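Local atomic coordinates of APL1 (Anopheles gambiae, PDB entry 3O6N), a protein that probably pairs with the leucine-rich repeat protein LRIM1, as APL1C does, in a complex that regulates complement-like immunity in the mosquito. Residues 135-140 / 146-151. Sequence-based numbering, arbitrary orientation.
Sequences GIFHNT and LSMSNN
With CG anti to its own carbonyl carbon (chi1 -56°), Phe137 sends its ring inward to meet Leu146, whose CG lies anti to the backbone N (chi1 172°). The two side chains point at each other across the core of a leucine-rich repeat solenoid. Segment 135-140 belongs to the loop after strand 121-123, on the back of the coil. Segment 146-151 starts on strand 145-147 of the parallel strands and runs into the following loop. Leu146 and Met148 fill inward-facing apolar positions of the LxxLxLxxN consensus, and Asn151 its asparagine position. The backbones stay well apart, with the CA atoms of Phe137 and Leu146 10.5 Å from each other, so side chains alone bridge the gap.

The closest touch is from Phe137 CE2 to Leu146 CD2, at 3.6 Å. This methyl comes at the ring obliquely. Leu146 CD1 reaches the same end of the ring, 4.1 Å from Phe137 CZ. Met148 SD lies beside the ring rim, close to the ring plane, 4.3 Å from Phe137 CZ. Within its own segment, Ile136 CG2 sits 3.5 Å above one face of the Phe137 ring, toward the rim. Leu122 of the preceding strand also touches both Phe137 and Leu146. All three residues of the contact are buried.

Two overlapping type I turns, Gly135 to His138 and Phe137 to Thr140, shape the loop that carries the ring. Beyond the strand, Asn151 ties its loop to the backbone of the preceding coil: OD1 accepts from Leu129 N, and ND2 donates to Leu124 O. The same ND2 also donates to Met148 O at 3.0 Å, from above the carbonyl plane.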
loop_
_atom_site.group_PDB
_atom_site.type_symbol
_atom_site.label_atom_id
_atom_site.label_comp_id
_atom_site.label_asym_id
_atom_site.label_seq_id
_atom_site.Cartn_x
_atom_site.Cartn_y
_atom_site.Cartn_z
ATOM N N GLY A 135 -7.435 -13.296 -20.760
ATOM C CA GLY A 135 -8.206 -14.401 -20.220
ATOM C C GLY A 135 -7.504 -15.203 -19.141
ATOM O O GLY A 135 -7.978 -16.272 -18.754
ATOM N N ILE A 136 -6.386 -14.683 -18.641
ATOM C CA ILE A 136 -5.576 -15.409 -17.668
ATOM C C ILE A 136 -6.378 -15.868 -16.444
ATOM O O ILE A 136 -6.171 -16.972 -15.940
ATOM C CB ILE A 136 -4.328 -14.584 -17.229
ATOM C CG1 ILE A 136 -3.397 -15.433 -16.361
ATOM C CG2 ILE A 136 -4.736 -13.301 -16.503
ATOM C CD1 ILE A 136 -2.783 -16.616 -17.091
ATOM N N PHE A 137 -7.303 -15.033 -15.981
ATOM C CA PHE A 137 -8.100 -15.362 -14.800
ATOM C C PHE A 137 -9.575 -15.543 -15.131
ATOM O O PHE A 137 -10.426 -15.440 -14.249
ATOM C CB PHE A 137 -7.977 -14.268 -13.738
ATOM C CG PHE A 137 -6.567 -13.981 -13.316
ATOM C CD1 PHE A 137 -5.710 -15.006 -12.955
ATOM C CD2 PHE A 137 -6.099 -12.677 -13.280
ATOM C CE1 PHE A 137 -4.412 -14.736 -12.563
ATOM C CE2 PHE A 137 -4.805 -12.398 -12.889
ATOM C CZ PHE A 137 -3.958 -13.429 -12.531
ATOM N N HIS A 138 -9.884 -15.799 -16.397
ATOM C CA HIS A 138 -11.277 -15.944 -16.806
ATOM C C HIS A 138 -11.909 -17.230 -16.283
ATOM O O HIS A 138 -13.132 -17.335 -16.206
ATOM C CB HIS A 138 -11.421 -15.843 -18.328
ATOM C CG HIS A 138 -11.304 -14.443 -18.849
ATOM N ND1 HIS A 138 -11.578 -14.107 -20.157
ATOM C CD2 HIS A 138 -10.940 -13.291 -18.233
ATOM C CE1 HIS A 138 -11.388 -12.808 -20.325
ATOM N NE2 HIS A 138 -11.001 -12.291 -19.174
ATOM N N ASN A 139 -11.077 -18.199 -15.912
ATOM C CA ASN A 139 -11.572 -19.464 -15.383
ATOM C C ASN A 139 -11.235 -19.702 -13.911
ATOM O O ASN A 139 -11.242 -20.841 -13.446
ATOM C CB ASN A 139 -11.070 -20.640 -16.235
ATOM C CG ASN A 139 -11.532 -20.552 -17.677
ATOM O OD1 ASN A 139 -12.721 -20.676 -17.968
ATOM N ND2 ASN A 139 -10.591 -20.346 -18.589
ATOM N N THR A 140 -10.943 -18.630 -13.179
ATOM C CA THR A 140 -10.665 -18.745 -11.751
ATOM C C THR A 140 -11.601 -17.846 -10.944
ATOM O O THR A 140 -11.159 -16.892 -10.311
ATOM C CB THR A 140 -9.198 -18.394 -11.421
ATOM O OG1 THR A 140 -8.928 -17.039 -11.807
ATOM C CG2 THR A 140 -8.245 -19.332 -12.160
ATOM N N LEU A 146 -4.769 -12.216 -4.665
ATOM C CA LEU A 146 -3.809 -12.217 -5.766
ATOM C C LEU A 146 -2.695 -11.212 -5.517
ATOM O O LEU A 146 -2.956 -10.047 -5.223
ATOM C CB LEU A 146 -4.501 -11.871 -7.087
ATOM C CG LEU A 146 -3.565 -11.663 -8.282
ATOM C CD1 LEU A 146 -2.841 -12.963 -8.629
ATOM C CD2 LEU A 146 -4.328 -11.145 -9.496
ATOM N N SER A 147 -1.451 -11.664 -5.643
ATOM C CA SER A 147 -0.312 -10.764 -5.578
ATOM C C SER A 147 0.551 -10.881 -6.829
ATOM O O SER A 147 0.953 -11.982 -7.225
ATOM C CB SER A 147 0.542 -11.046 -4.344
ATOM O OG SER A 147 1.706 -10.243 -4.374
ATOM N N MET A 148 0.819 -9.740 -7.454
ATOM C CA MET A 148 1.757 -9.676 -8.571
ATOM C C MET A 148 2.710 -8.504 -8.372
ATOM O O MET A 148 3.227 -7.934 -9.327
ATOM C CB MET A 148 1.022 -9.571 -9.906
ATOM C CG MET A 148 0.183 -10.805 -10.214
ATOM S SD MET A 148 -0.589 -10.794 -11.846
ATOM C CE MET A 148 -1.638 -9.345 -11.743
ATOM N N SER A 149 2.940 -8.157 -7.113
ATOM C CA SER A 149 3.849 -7.067 -6.783
ATOM C C SER A 149 5.272 -7.411 -7.229
ATOM O O SER A 149 5.600 -8.582 -7.457
ATOM C CB SER A 149 3.816 -6.777 -5.281
ATOM O OG SER A 149 4.192 -7.920 -4.534
ATOM N N ASN A 150 6.108 -6.388 -7.365
ATOM C CA ASN A 150 7.480 -6.571 -7.829
ATOM C C ASN A 150 7.568 -7.339 -9.147
ATOM O O ASN A 150 8.278 -8.342 -9.265
ATOM C CB ASN A 150 8.349 -7.218 -6.751
ATOM C CG ASN A 150 9.009 -6.188 -5.846
ATOM O OD1 ASN A 150 8.470 -5.815 -4.805
ATOM N ND2 ASN A 150 10.177 -5.716 -6.254
ATOM N N ASN A 151 6.820 -6.868 -10.136
ATOM C CA ASN A 151 6.987 -7.337 -11.504
ATOM C C ASN A 151 7.194 -6.150 -12.432
ATOM O O ASN A 151 7.542 -5.063 -11.977
ATOM C CB ASN A 151 5.806 -8.207 -11.940
ATOM C CG ASN A 151 5.921 -9.632 -11.426
ATOM O OD1 ASN A 151 6.547 -10.483 -12.060
ATOM N ND2 ASN A 151 5.327 -9.896 -10.268
#